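Mevalonate 3-kinase (Thermoplasma acidophilum, PDB 4RKS) catalyses the ATP-dependent phosphorylation of (R)-mevalonate to mevalonate 3-phosphate, a step of the alternative mevalonate pathway to isoprenoids in extremely acidophilic Thermoplasmatales archaea. Local coordinates at residues I65-R70 against S117-I122; I79-T84 against V113-Q118; Y193-F198 against Y300-S305; I246-Q251 against W288-V293. All coordinates share one frame; numbering follows the deposited sequence.

Interaction 1 (I65-R70 against S117-I122); sequences IRSETR and SQNFGI
The guanidinium of Arg66 lies flat on one face of the Phe120 ring. The planes are 12° apart and the group centres 4.0 Å apart, so this is a stack and also a cation-pi contact. Arg66 O lies at the edge of the Phe120 ring, in its plane. At the in-plane edge of the guanidinium sits Glu68 OE2. It accepts from NE at 2.8 Å and more loosely from NH2 of the same Arg66, both coming from above one face of the carboxylate. This side-on salt bridge fixes the rotation of the guanidinium over the ring. Arg66 CG stands between its backbone N and carbonyl carbon (chi1 71°), and the extended chain beyond it lays the charged end across Phe120. Glu68 also brings OE1 within 3.8 Å of Phe120 CE1. On the face of Ser67 and Asn119, Ser67 OG donates to Asn119 OD1 at 2.6 Å, tilted out of the carbonyl plane. Asn119 ND2 in turn bonds Leu123 O, just beyond the segment. Ile65 CG2 packs on Ile122 CG2 at 4.0 Å. The backbones form an antiparallel strand pair, 66-70 with 117-120. It lies in the N-terminal domain of a GHMP-family kinase and carries Ser117, Gln118 and Asn119 of the ATP site.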
loop_
_atom_site.group_PDB
_atom_site.type_symbol
_atom_site.label_atom_id
_atom_site.label_comp_id
_atom_site.label_asym_id
_atom_site.label_seq_id
_atom_site.Cartn_x
_atom_site.Cartn_y
_atom_site.Cartn_z
ATOM N N ILE A 65 -13.412 -0.678 3.352
ATOM C CA ILE A 65 -12.033 -0.714 3.848
ATOM C C ILE A 65 -11.302 0.520 3.314
ATOM O O ILE A 65 -11.097 0.668 2.100
ATOM C CB ILE A 65 -11.292 -2.003 3.433
ATOM C CG1 ILE A 65 -12.061 -3.250 3.911
ATOM C CG2 ILE A 65 -9.890 -2.029 4.026
ATOM C CD1 ILE A 65 -11.304 -4.522 3.662
ATOM N N ARG A 66 -10.922 1.414 4.221
ATOM C CA ARG A 66 -10.479 2.746 3.814
ATOM C C ARG A 66 -9.861 3.532 4.964
ATOM O O ARG A 66 -10.035 3.167 6.135
ATOM C CB ARG A 66 -11.650 3.540 3.270
ATOM C CG ARG A 66 -12.630 3.947 4.368
ATOM C CD ARG A 66 -13.998 4.211 3.776
ATOM N NE ARG A 66 -14.903 4.876 4.702
ATOM C CZ ARG A 66 -15.632 4.256 5.628
ATOM N NH1 ARG A 66 -15.557 2.939 5.778
ATOM N NH2 ARG A 66 -16.443 4.962 6.409
ATOM N N SER A 67 -9.159 4.618 4.617
ATOM C CA SER A 67 -8.733 5.618 5.591
ATOM C C SER A 67 -9.378 6.984 5.303
ATOM O O SER A 67 -9.288 7.495 4.184
ATOM C CB SER A 67 -7.213 5.738 5.596
ATOM O OG SER A 67 -6.785 6.567 6.663
ATOM N N GLU A 68 -10.038 7.560 6.309
ATOM C CA GLU A 68 -10.651 8.896 6.180
ATOM C C GLU A 68 -9.903 9.958 6.990
ATOM O O GLU A 68 -9.570 9.764 8.162
ATOM C CB GLU A 68 -12.110 8.879 6.608
ATOM C CG GLU A 68 -12.994 7.942 5.791
ATOM C CD GLU A 68 -14.457 8.066 6.174
ATOM O OE1 GLU A 68 -14.751 8.652 7.246
ATOM O OE2 GLU A 68 -15.307 7.578 5.403
ATOM N N THR A 69 -9.676 11.093 6.349
ATOM C CA THR A 69 -8.816 12.143 6.873
ATOM C C THR A 69 -9.558 13.459 6.961
ATOM O O THR A 69 -10.379 13.764 6.105
ATOM C CB THR A 69 -7.575 12.314 5.980
ATOM O OG1 THR A 69 -6.669 11.257 6.257
ATOM C CG2 THR A 69 -6.872 13.657 6.223
ATOM N N ARG A 70 -9.260 14.234 8.001
ATOM C CA ARG A 70 -9.771 15.593 8.144
ATOM C C ARG A 70 -8.594 16.514 8.509
ATOM O O ARG A 70 -7.906 16.308 9.522
ATOM C CB ARG A 70 -10.883 15.630 9.205
ATOM C CG ARG A 70 -11.366 17.006 9.652
ATOM C CD ARG A 70 -12.259 17.696 8.642
ATOM N NE ARG A 70 -13.272 16.806 8.087
ATOM C CZ ARG A 70 -14.113 17.140 7.110
ATOM N NH1 ARG A 70 -14.087 18.368 6.577
ATOM N NH2 ARG A 70 -14.984 16.245 6.662
ATOM N N SER A 117 -7.285 11.278 11.651
ATOM C CA SER A 117 -7.383 10.060 10.862
ATOM C C SER A 117 -8.387 9.073 11.477
ATOM O O SER A 117 -8.366 8.853 12.696
ATOM C CB SER A 117 -6.001 9.403 10.777
ATOM O OG SER A 117 -6.091 8.158 10.116
ATOM N N GLN A 118 -9.261 8.499 10.645
ATOM C CA GLN A 118 -10.103 7.365 11.042
ATOM C C GLN A 118 -9.946 6.237 10.025
ATOM O O GLN A 118 -10.330 6.387 8.864
ATOM C CB GLN A 118 -11.579 7.778 11.172
ATOM C CG GLN A 118 -11.795 8.961 12.151
ATOM C CD GLN A 118 -13.259 9.220 12.507
ATOM O OE1 GLN A 118 -14.096 8.322 12.432
ATOM N NE2 GLN A 118 -13.565 10.450 12.911
ATOM N N ASN A 119 -9.354 5.128 10.466
ATOM C CA ASN A 119 -9.189 3.929 9.648
ATOM C C ASN A 119 -10.298 2.895 9.864
ATOM O O ASN A 119 -10.728 2.662 10.994
ATOM C CB ASN A 119 -7.840 3.275 9.939
ATOM C CG ASN A 119 -6.680 4.107 9.449
ATOM O OD1 ASN A 119 -6.876 5.201 8.918
ATOM N ND2 ASN A 119 -5.463 3.601 9.634
ATOM N N PHE A 120 -10.745 2.272 8.777
ATOM C CA PHE A 120 -11.810 1.270 8.844
ATOM C C PHE A 120 -11.378 -0.004 8.143
ATOM O O PHE A 120 -11.057 0.029 6.966
ATOM C CB PHE A 120 -13.092 1.800 8.200
ATOM C CG PHE A 120 -13.557 3.107 8.763
ATOM C CD1 PHE A 120 -12.997 4.304 8.335
ATOM C CD2 PHE A 120 -14.555 3.144 9.728
ATOM C CE1 PHE A 120 -13.415 5.514 8.863
ATOM C CE2 PHE A 120 -14.981 4.352 10.250
ATOM C CZ PHE A 120 -14.404 5.543 9.816
ATOM N N GLY A 121 -11.357 -1.125 8.858
ATOM C CA GLY A 121 -11.027 -2.395 8.233
ATOM C C GLY A 121 -9.536 -2.507 8.005
ATOM O O GLY A 121 -9.075 -3.399 7.295
ATOM N N ILE A 122 -8.798 -1.568 8.593
ATOM C CA ILE A 122 -7.347 -1.642 8.743
ATOM C C ILE A 122 -6.979 -1.074 10.121
ATOM O O ILE A 122 -7.782 -0.357 10.729
ATOM C CB ILE A 122 -6.597 -0.881 7.624
ATOM C CG1 ILE A 122 -7.138 0.543 7.471
ATOM C CG2 ILE A 122 -6.683 -1.635 6.306
ATOM C CD1 ILE A 122 -6.623 1.268 6.233
#

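Interaction 2 (I79-T84 against V113-Q118); sequences IYFNGT and VSYSSQ
Phe81 and Tyr115 set their rings steeply against each other, planes 82° apart. The approach is oblique, with Phe81 CE1 3.7 Å from Tyr115 CE2. Ile79 comes to the edge of the same tyrosine ring, its CG2 3.7 Å from Tyr115 CD2. The Tyr115 side chain leaves with CG opposite the backbone N (chi1 165°), which places its ring beside both residues. Next along this face, Ser117 CB lies 3.8 Å from Phe81 CD1. Tyr80 and Ser116 project from the other face of the sheet. Beneath the side chains, strands 79-81 and 113-118 run parallel. Ser117 bonds through both backbone atoms: its N donates to Tyr80 O, and its O accepts from Asn82 N at 2.8 Å. Asn82 is the second residue of a type I' turn, Phe81 to Thr84. Its OD1 accepts from Asn119 N, and a water joins it to Ser117 OG. A second water accepts from Gly83 N and donates to Ser117 O at 2.7 Å; it also bonds Ser116 OG. Apolar packing thus joins the strands on the face of Ile79, Phe81 and Tyr115, while backbone hydrogen bonds and waters tie the turn to the strand that carries ATP-binding residues 115-118.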
loop_
_atom_site.group_PDB
_atom_site.type_symbol
_atom_site.label_atom_id
_atom_site.label_comp_id
_atom_site.label_asym_id
_atom_site.label_seq_id
_atom_site.Cartn_x
_atom_site.Cartn_y
_atom_site.Cartn_z
ATOM N N ILE A 79 -2.277 15.889 16.063
ATOM C CA ILE A 79 -2.358 14.711 15.206
ATOM C C ILE A 79 -3.147 13.655 15.956
ATOM O O ILE A 79 -2.797 13.319 17.084
ATOM C CB ILE A 79 -0.970 14.140 14.862
ATOM C CG1 ILE A 79 -0.050 15.232 14.312
ATOM C CG2 ILE A 79 -1.103 12.947 13.925
ATOM C CD1 ILE A 79 -0.596 15.916 13.118
ATOM N N TYR A 80 -4.202 13.137 15.341
ATOM C CA TYR A 80 -5.030 12.102 15.964
ATOM C C TYR A 80 -5.150 10.871 15.069
ATOM O O TYR A 80 -5.441 10.997 13.881
ATOM C CB TYR A 80 -6.446 12.620 16.269
ATOM C CG TYR A 80 -6.524 13.736 17.283
ATOM C CD1 TYR A 80 -6.436 13.471 18.645
ATOM C CD2 TYR A 80 -6.712 15.055 16.882
ATOM C CE1 TYR A 80 -6.504 14.501 19.585
ATOM C CE2 TYR A 80 -6.777 16.087 17.807
ATOM C CZ TYR A 80 -6.667 15.806 19.156
ATOM O OH TYR A 80 -6.760 16.819 20.082
ATOM N N PHE A 81 -4.968 9.690 15.664
ATOM C CA PHE A 81 -5.176 8.414 14.984
ATOM C C PHE A 81 -6.295 7.634 15.661
ATOM O O PHE A 81 -6.140 7.170 16.787
ATOM C CB PHE A 81 -3.871 7.602 14.972
ATOM C CG PHE A 81 -2.794 8.211 14.105
ATOM C CD1 PHE A 81 -2.939 8.248 12.722
ATOM C CD2 PHE A 81 -1.651 8.750 14.666
ATOM C CE1 PHE A 81 -1.947 8.816 11.910
ATOM C CE2 PHE A 81 -0.661 9.322 13.864
ATOM C CZ PHE A 81 -0.812 9.349 12.485
ATOM N N ASN A 82 -7.423 7.514 14.964
ATOM C CA ASN A 82 -8.660 6.966 15.520
ATOM C C ASN A 82 -9.011 7.535 16.894
ATOM O O ASN A 82 -9.436 6.810 17.787
ATOM C CB ASN A 82 -8.582 5.445 15.600
ATOM C CG ASN A 82 -8.841 4.779 14.259
ATOM O OD1 ASN A 82 -8.586 5.360 13.200
ATOM N ND2 ASN A 82 -9.357 3.555 14.300
ATOM N N GLY A 83 -8.835 8.838 17.056
ATOM C CA GLY A 83 -9.212 9.497 18.289
ATOM C C GLY A 83 -8.101 9.525 19.328
ATOM O O GLY A 83 -8.259 10.139 20.380
ATOM N N THR A 84 -6.981 8.865 19.048
ATOM C CA THR A 84 -5.863 8.858 19.995
ATOM C C THR A 84 -4.791 9.847 19.558
ATOM O O THR A 84 -4.250 9.741 18.455
ATOM C CB THR A 84 -5.236 7.441 20.149
ATOM O OG1 THR A 84 -6.238 6.536 20.620
ATOM C CG2 THR A 84 -4.101 7.462 21.174
ATOM N N VAL A 113 -2.491 23.931 11.112
ATOM C CA VAL A 113 -3.566 22.964 10.854
ATOM C C VAL A 113 -3.376 21.682 11.653
ATOM O O VAL A 113 -2.259 21.346 12.046
ATOM C CB VAL A 113 -3.691 22.583 9.353
ATOM C CG1 VAL A 113 -4.079 23.789 8.514
ATOM C CG2 VAL A 113 -2.394 21.909 8.826
ATOM N N SER A 114 -4.477 20.979 11.896
ATOM C CA SER A 114 -4.431 19.701 12.599
ATOM C C SER A 114 -4.887 18.565 11.668
ATOM O O SER A 114 -5.548 18.801 10.660
ATOM C CB SER A 114 -5.295 19.743 13.872
ATOM O OG SER A 114 -4.656 20.469 14.907
ATOM N N TYR A 115 -4.506 17.341 12.017
ATOM C CA TYR A 115 -4.773 16.160 11.194
ATOM C C TYR A 115 -5.496 15.109 12.031
ATOM O O TYR A 115 -5.037 14.743 13.100
ATOM C CB TYR A 115 -3.453 15.597 10.629
ATOM C CG TYR A 115 -3.494 14.179 10.047
ATOM C CD1 TYR A 115 -4.313 13.848 8.971
ATOM C CD2 TYR A 115 -2.674 13.185 10.565
ATOM C CE1 TYR A 115 -4.320 12.551 8.447
ATOM C CE2 TYR A 115 -2.671 11.903 10.047
ATOM C CZ TYR A 115 -3.490 11.587 8.997
ATOM O OH TYR A 115 -3.460 10.304 8.508
ATOM N N SER A 116 -6.620 14.628 11.525
ATOM C CA SER A 116 -7.401 13.611 12.203
ATOM C C SER A 116 -7.673 12.472 11.224
ATOM O O SER A 116 -8.178 12.681 10.109
ATOM C CB SER A 116 -8.710 14.188 12.754
ATOM O OG SER A 116 -9.483 13.174 13.381
ATOM N N SER A 117 -7.285 11.278 11.651
ATOM C CA SER A 117 -7.383 10.060 10.862
ATOM C C SER A 117 -8.387 9.073 11.477
ATOM O O SER A 117 -8.366 8.853 12.696
ATOM C CB SER A 117 -6.001 9.403 10.777
ATOM O OG SER A 117 -6.091 8.158 10.116
ATOM N N GLN A 118 -9.261 8.499 10.645
ATOM C CA GLN A 118 -10.103 7.365 11.042
ATOM C C GLN A 118 -9.946 6.237 10.025
ATOM O O GLN A 118 -10.330 6.387 8.864
ATOM C CB GLN A 118 -11.579 7.778 11.172
ATOM C CG GLN A 118 -11.795 8.961 12.151
ATOM C CD GLN A 118 -13.259 9.220 12.507
ATOM O OE1 GLN A 118 -14.096 8.322 12.432
ATOM N NE2 GLN A 118 -13.565 10.450 12.911
HETATM O O HOH W 1 -8.764 10.619 14.651
HETATM O O HOH W 2 -5.996 6.132 12.099
#

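Interaction 3 (Y193-F198 against Y300-S305); sequences YSIVAF and YVAVES
Strands 193-198 and 300-304 run antiparallel, their axes 4.5 Å apart at closest approach and their directions at 153°. Two hydrogen-bonded pairs hold them, Ser194 with Val303 and Val196 with Val301. The shortest of the four bonds is Val196 N to Val301 O, at 2.8 Å. The same Val301 O also receives a CA-H...O contact from Ile195 CA. On the face of Ile195, Ala197, Tyr300 and Ala302, the Tyr300 ring is met by two aliphatic groups. Ala197 CB reaches CD1 of that tyrosine at 3.8 Å, obliquely. Ile195 CG2 lies at the ring edge, 4.0 Å from Tyr300 CB. On the face of Val196, Val301 and Val303, Phe198 crosses Val301 obliquely and its CE1 touches Val301 CG2 at 3.8 Å. Val301 CG2 stands opposite the carbonyl carbon, since CG1 is turned away from the backbone N (chi1 -172°). Val196 and Val303 meet more loosely. Helix 308-312 covers this face, with Leu311 on Val196 and Val301. Near the end of the pair, Tyr193 and Glu304 lie side by side, pointing the same way, with CE2 of the tyrosine 3.8 Å from CG of the glutamate. Their polar ends share Lys244: Glu304 OE2 by a salt bridge, Tyr193 OH by a hydrogen bond. The contact therefore rests on backbone hydrogen bonds and apolar packing, with a charged group at one end, where the lysine would probably stabilise the ionised glutamate.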
loop_
_atom_site.group_PDB
_atom_site.type_symbol
_atom_site.label_atom_id
_atom_site.label_comp_id
_atom_site.label_asym_id
_atom_site.label_seq_id
_atom_site.Cartn_x
_atom_site.Cartn_y
_atom_site.Cartn_z
ATOM N N TYR A 193 -11.724 -10.134 -11.609
ATOM C CA TYR A 193 -10.866 -10.780 -10.618
ATOM C C TYR A 193 -11.195 -10.321 -9.217
ATOM O O TYR A 193 -11.698 -9.212 -9.014
ATOM C CB TYR A 193 -9.387 -10.518 -10.938
ATOM C CG TYR A 193 -8.977 -11.195 -12.215
ATOM C CD1 TYR A 193 -9.242 -10.608 -13.447
ATOM C CD2 TYR A 193 -8.353 -12.440 -12.197
ATOM C CE1 TYR A 193 -8.891 -11.236 -14.630
ATOM C CE2 TYR A 193 -7.994 -13.077 -13.378
ATOM C CZ TYR A 193 -8.268 -12.464 -14.590
ATOM O OH TYR A 193 -7.923 -13.072 -15.771
ATOM N N SER A 194 -10.938 -11.192 -8.253
ATOM C CA SER A 194 -11.087 -10.833 -6.854
ATOM C C SER A 194 -9.865 -11.307 -6.106
ATOM O O SER A 194 -9.103 -12.125 -6.604
ATOM C CB SER A 194 -12.355 -11.449 -6.238
ATOM O OG SER A 194 -13.501 -11.183 -7.029
ATOM N N ILE A 195 -9.691 -10.796 -4.895
ATOM C CA ILE A 195 -8.647 -11.291 -4.020
ATOM C C ILE A 195 -9.268 -11.769 -2.719
ATOM O O ILE A 195 -9.966 -11.009 -2.036
ATOM C CB ILE A 195 -7.581 -10.209 -3.746
ATOM C CG1 ILE A 195 -6.778 -9.940 -5.026
ATOM C CG2 ILE A 195 -6.640 -10.641 -2.619
ATOM C CD1 ILE A 195 -5.797 -8.788 -4.920
ATOM N N VAL A 196 -9.054 -13.035 -2.381
ATOM C CA VAL A 196 -9.469 -13.498 -1.061
ATOM C C VAL A 196 -8.294 -13.393 -0.086
ATOM O O VAL A 196 -7.265 -14.045 -0.254
ATOM C CB VAL A 196 -10.008 -14.946 -1.087
ATOM C CG1 VAL A 196 -10.507 -15.349 0.312
ATOM C CG2 VAL A 196 -11.122 -15.063 -2.102
ATOM N N ALA A 197 -8.454 -12.565 0.939
ATOM C CA ALA A 197 -7.393 -12.385 1.924
ATOM C C ALA A 197 -7.586 -13.322 3.121
ATOM O O ALA A 197 -8.648 -13.348 3.750
ATOM C CB ALA A 197 -7.334 -10.926 2.387
ATOM N N PHE A 198 -6.548 -14.089 3.426
ATOM C CA PHE A 198 -6.556 -14.948 4.594
ATOM C C PHE A 198 -5.668 -14.348 5.663
ATOM O O PHE A 198 -4.438 -14.339 5.524
ATOM C CB PHE A 198 -6.088 -16.356 4.228
ATOM C CG PHE A 198 -7.001 -17.062 3.256
ATOM C CD1 PHE A 198 -6.881 -16.854 1.894
ATOM C CD2 PHE A 198 -7.983 -17.931 3.712
ATOM C CE1 PHE A 198 -7.714 -17.502 1.002
ATOM C CE2 PHE A 198 -8.825 -18.577 2.825
ATOM C CZ PHE A 198 -8.688 -18.366 1.469
ATOM N N TYR A 300 -2.704 -13.330 0.459
ATOM C CA TYR A 300 -3.624 -12.709 -0.494
ATOM C C TYR A 300 -3.752 -13.568 -1.740
ATOM O O TYR A 300 -2.769 -13.791 -2.433
ATOM C CB TYR A 300 -3.135 -11.314 -0.889
ATOM C CG TYR A 300 -3.000 -10.342 0.249
ATOM C CD1 TYR A 300 -4.123 -9.715 0.786
ATOM C CD2 TYR A 300 -1.747 -10.012 0.763
ATOM C CE1 TYR A 300 -4.001 -8.799 1.809
ATOM C CE2 TYR A 300 -1.620 -9.103 1.789
ATOM C CZ TYR A 300 -2.750 -8.501 2.305
ATOM O OH TYR A 300 -2.633 -7.601 3.324
ATOM N N VAL A 301 -4.953 -14.061 -2.022
ATOM C CA VAL A 301 -5.123 -14.981 -3.143
ATOM C C VAL A 301 -5.974 -14.387 -4.260
ATOM O O VAL A 301 -7.188 -14.173 -4.102
ATOM C CB VAL A 301 -5.743 -16.314 -2.673
ATOM C CG1 VAL A 301 -5.734 -17.317 -3.796
ATOM C CG2 VAL A 301 -4.961 -16.851 -1.499
ATOM N N ALA A 302 -5.315 -14.112 -5.384
ATOM C CA ALA A 302 -5.991 -13.688 -6.596
ATOM C C ALA A 302 -6.756 -14.850 -7.202
ATOM O O ALA A 302 -6.257 -15.972 -7.237
ATOM C CB ALA A 302 -4.995 -13.137 -7.601
ATOM N N VAL A 303 -7.950 -14.569 -7.713
ATOM C CA VAL A 303 -8.794 -15.600 -8.286
ATOM C C VAL A 303 -9.760 -14.977 -9.297
ATOM O O VAL A 303 -10.125 -13.797 -9.184
ATOM C CB VAL A 303 -9.578 -16.358 -7.168
ATOM C CG1 VAL A 303 -10.546 -15.423 -6.460
ATOM C CG2 VAL A 303 -10.318 -17.590 -7.706
ATOM N N GLU A 304 -10.178 -15.761 -10.287
ATOM C CA GLU A 304 -11.210 -15.299 -11.210
ATOM C C GLU A 304 -12.536 -15.163 -10.472
ATOM O O GLU A 304 -12.852 -15.956 -9.573
ATOM C CB GLU A 304 -11.343 -16.237 -12.399
ATOM C CG GLU A 304 -10.158 -16.198 -13.332
ATOM C CD GLU A 304 -10.090 -17.429 -14.225
ATOM O OE1 GLU A 304 -10.064 -18.552 -13.682
ATOM O OE2 GLU A 304 -10.057 -17.274 -15.464
ATOM N N SER A 305 -13.306 -14.150 -10.851
ATOM C CA SER A 305 -14.512 -13.797 -10.116
ATOM C C SER A 305 -15.465 -14.989 -9.985
ATOM O O SER A 305 -16.073 -15.190 -8.930
ATOM C CB SER A 305 -15.214 -12.610 -10.782
ATOM O OG SER A 305 -14.618 -11.389 -10.359
#

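Interaction 4 (I246-Q251 against W288-V293); sequences IFDLAQ and WNAYIV
Asp248 OD1 is gripped by Trp288 NE1, at 3.0 Å, and by a water that donates to it at 2.8 Å. The indole N-H comes from the syn side of the carboxylate, 20° out of its plane, and the oxygen lies near the plane of the indole. The same indole edge meets Phe247, whose CB is 3.7 Å from Trp288 CH2; the two side chains cross at about a right angle. Gln251 makes the second direct polar bond. Its chain is extended, with CG opposite the backbone N (chi1 174°), and carries OE1 to Tyr291 N at 2.9 Å. The Gln251 side chain crosses that of Tyr291 at about a right angle, and its OE1 comes 3.1 Å from Tyr291 CD1, obliquely to the ring. Tyr291 O is buried without a polar partner, although Gln251 CA makes a CA-H...O contact with it. Ala290 CB, between these polar groups, fits against Phe247 CB at 4.0 Å. Further along the strand, Ile292 CD1 meets Ala250 CB at 3.7 Å. Helix 243-262 thus packs on strand 289-292, the segments inclined at 44°. Helix 220-238 backs the helix through Leu249. Helix 271-283 covers Tyr291, and strand 298-304 pairs with the strand.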
loop_
_atom_site.group_PDB
_atom_site.type_symbol
_atom_site.label_atom_id
_atom_site.label_comp_id
_atom_site.label_asym_id
_atom_site.label_seq_id
_atom_site.Cartn_x
_atom_site.Cartn_y
_atom_site.Cartn_z
ATOM N N ILE A 246 0.378 -11.132 -14.597
ATOM C CA ILE A 246 0.805 -10.190 -13.578
ATOM C C ILE A 246 0.767 -10.858 -12.203
ATOM O O ILE A 246 1.725 -10.743 -11.434
ATOM C CB ILE A 246 -0.069 -8.906 -13.624
ATOM C CG1 ILE A 246 0.309 -8.075 -14.860
ATOM C CG2 ILE A 246 0.121 -8.050 -12.383
ATOM C CD1 ILE A 246 -0.748 -7.014 -15.242
ATOM N N PHE A 247 -0.302 -11.595 -11.906
ATOM C CA PHE A 247 -0.423 -12.190 -10.573
ATOM C C PHE A 247 0.472 -13.414 -10.418
ATOM O O PHE A 247 1.080 -13.598 -9.359
ATOM C CB PHE A 247 -1.867 -12.554 -10.254
ATOM C CG PHE A 247 -2.703 -11.380 -9.791
ATOM C CD1 PHE A 247 -2.373 -10.695 -8.634
ATOM C CD2 PHE A 247 -3.835 -10.986 -10.500
ATOM C CE1 PHE A 247 -3.142 -9.629 -8.198
ATOM C CE2 PHE A 247 -4.615 -9.906 -10.060
ATOM C CZ PHE A 247 -4.261 -9.237 -8.910
ATOM N N ASP A 248 0.581 -14.228 -11.468
ATOM C CA ASP A 248 1.583 -15.302 -11.495
ATOM C C ASP A 248 2.975 -14.779 -11.141
ATOM O O ASP A 248 3.701 -15.397 -10.366
ATOM C CB ASP A 248 1.663 -15.962 -12.870
ATOM C CG ASP A 248 0.465 -16.827 -13.190
ATOM O OD1 ASP A 248 -0.350 -17.118 -12.288
ATOM O OD2 ASP A 248 0.350 -17.226 -14.368
ATOM N N LEU A 249 3.352 -13.645 -11.732
ATOM C CA LEU A 249 4.660 -13.051 -11.473
ATOM C C LEU A 249 4.766 -12.520 -10.035
ATOM O O LEU A 249 5.811 -12.656 -9.401
ATOM C CB LEU A 249 4.944 -11.936 -12.481
ATOM C CG LEU A 249 6.297 -11.216 -12.476
ATOM C CD1 LEU A 249 6.576 -10.628 -13.833
ATOM C CD2 LEU A 249 6.298 -10.078 -11.463
ATOM N N ALA A 250 3.692 -11.917 -9.536
ATOM C CA ALA A 250 3.636 -11.454 -8.159
ATOM C C ALA A 250 3.916 -12.600 -7.186
ATOM O O ALA A 250 4.596 -12.402 -6.184
ATOM C CB ALA A 250 2.294 -10.831 -7.860
ATOM N N GLN A 251 3.397 -13.791 -7.482
ATOM C CA GLN A 251 3.655 -14.957 -6.638
ATOM C C GLN A 251 5.128 -15.371 -6.707
ATOM O O GLN A 251 5.718 -15.726 -5.690
ATOM C CB GLN A 251 2.757 -16.145 -7.030
ATOM C CG GLN A 251 3.101 -17.425 -6.263
ATOM C CD GLN A 251 2.092 -18.547 -6.468
ATOM O OE1 GLN A 251 0.879 -18.330 -6.434
ATOM N NE2 GLN A 251 2.596 -19.757 -6.663
ATOM N N TRP A 288 -7.639 -21.599 -11.653
ATOM C CA TRP A 288 -6.500 -20.702 -11.492
ATOM C C TRP A 288 -6.524 -19.939 -10.170
ATOM O O TRP A 288 -7.563 -19.435 -9.728
ATOM C CB TRP A 288 -6.430 -19.703 -12.644
ATOM C CG TRP A 288 -5.271 -18.739 -12.521
ATOM C CD1 TRP A 288 -3.979 -18.942 -12.938
ATOM C CD2 TRP A 288 -5.300 -17.432 -11.932
ATOM N NE1 TRP A 288 -3.204 -17.830 -12.644
ATOM C CE2 TRP A 288 -3.993 -16.895 -12.028
ATOM C CE3 TRP A 288 -6.305 -16.660 -11.331
ATOM C CZ2 TRP A 288 -3.676 -15.621 -11.558
ATOM C CZ3 TRP A 288 -5.982 -15.400 -10.859
ATOM C CH2 TRP A 288 -4.676 -14.895 -10.969
ATOM N N ASN A 289 -5.366 -19.868 -9.538
ATOM C CA ASN A 289 -5.132 -18.887 -8.491
ATOM C C ASN A 289 -3.659 -18.540 -8.468
ATOM O O ASN A 289 -2.842 -19.234 -9.079
ATOM C CB ASN A 289 -5.576 -19.393 -7.120
ATOM C CG ASN A 289 -4.626 -20.422 -6.537
ATOM O OD1 ASN A 289 -3.532 -20.091 -6.068
ATOM N ND2 ASN A 289 -5.041 -21.683 -6.564
ATOM N N ALA A 290 -3.342 -17.460 -7.760
ATOM C CA ALA A 290 -1.969 -17.059 -7.456
ATOM C C ALA A 290 -2.010 -16.313 -6.136
ATOM O O ALA A 290 -2.983 -15.597 -5.867
ATOM C CB ALA A 290 -1.391 -16.184 -8.558
ATOM N N TYR A 291 -0.977 -16.462 -5.308
ATOM C CA TYR A 291 -0.987 -15.795 -4.004
ATOM C C TYR A 291 0.159 -14.798 -3.836
ATOM O O TYR A 291 1.174 -14.895 -4.505
ATOM C CB TYR A 291 -0.923 -16.821 -2.867
ATOM C CG TYR A 291 0.464 -17.362 -2.635
ATOM C CD1 TYR A 291 0.916 -18.475 -3.333
ATOM C CD2 TYR A 291 1.322 -16.766 -1.721
ATOM C CE1 TYR A 291 2.182 -18.969 -3.134
ATOM C CE2 TYR A 291 2.591 -17.254 -1.517
ATOM C CZ TYR A 291 3.017 -18.352 -2.225
ATOM O OH TYR A 291 4.280 -18.842 -2.019
ATOM N N ILE A 292 -0.029 -13.865 -2.902
ATOM C CA ILE A 292 0.967 -12.863 -2.511
ATOM C C ILE A 292 1.080 -12.829 -0.979
ATOM O O ILE A 292 0.072 -12.945 -0.288
ATOM C CB ILE A 292 0.582 -11.451 -3.026
ATOM C CG1 ILE A 292 0.596 -11.399 -4.554
ATOM C CG2 ILE A 292 1.504 -10.354 -2.435
ATOM C CD1 ILE A 292 -0.086 -10.168 -5.114
ATOM N N VAL A 293 2.298 -12.683 -0.455
ATOM C CA VAL A 293 2.502 -12.374 0.960
ATOM C C VAL A 293 3.379 -11.128 1.044
ATOM O O VAL A 293 4.455 -11.110 0.456
ATOM C CB VAL A 293 3.188 -13.541 1.723
ATOM C CG1 VAL A 293 3.418 -13.173 3.185
ATOM C CG2 VAL A 293 2.376 -14.842 1.586
HETATM O O HOH W 3 -1.079 -19.379 -10.752
#

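How the interactions relate
The four contacts form two pairs. Interactions 1 and 2 share strand 113-120, which has strand 66-73 on one side and strand 79-81 on the other; their centres are 10 Å apart. Both lie in the N-terminal domain and hold ATP-binding residues. Interactions 3 and 4 are also 10 Å apart, joined where strand 298-304 pairs with strand 289-292. Both segments of interaction 4 fall in the chain between the two segments of interaction 3. Along the chain, interactions 1 and 2 are complete before interaction 3 opens. The centres of interactions 2 and 4 are about 35 Å apart, on opposite sides of the chain's centre. Mevalonate lies about 12 Å from Ile122, 8 Å from Tyr300 and 7 Å from Ile292 (side chains), consistent with a substrate site between the two lobes.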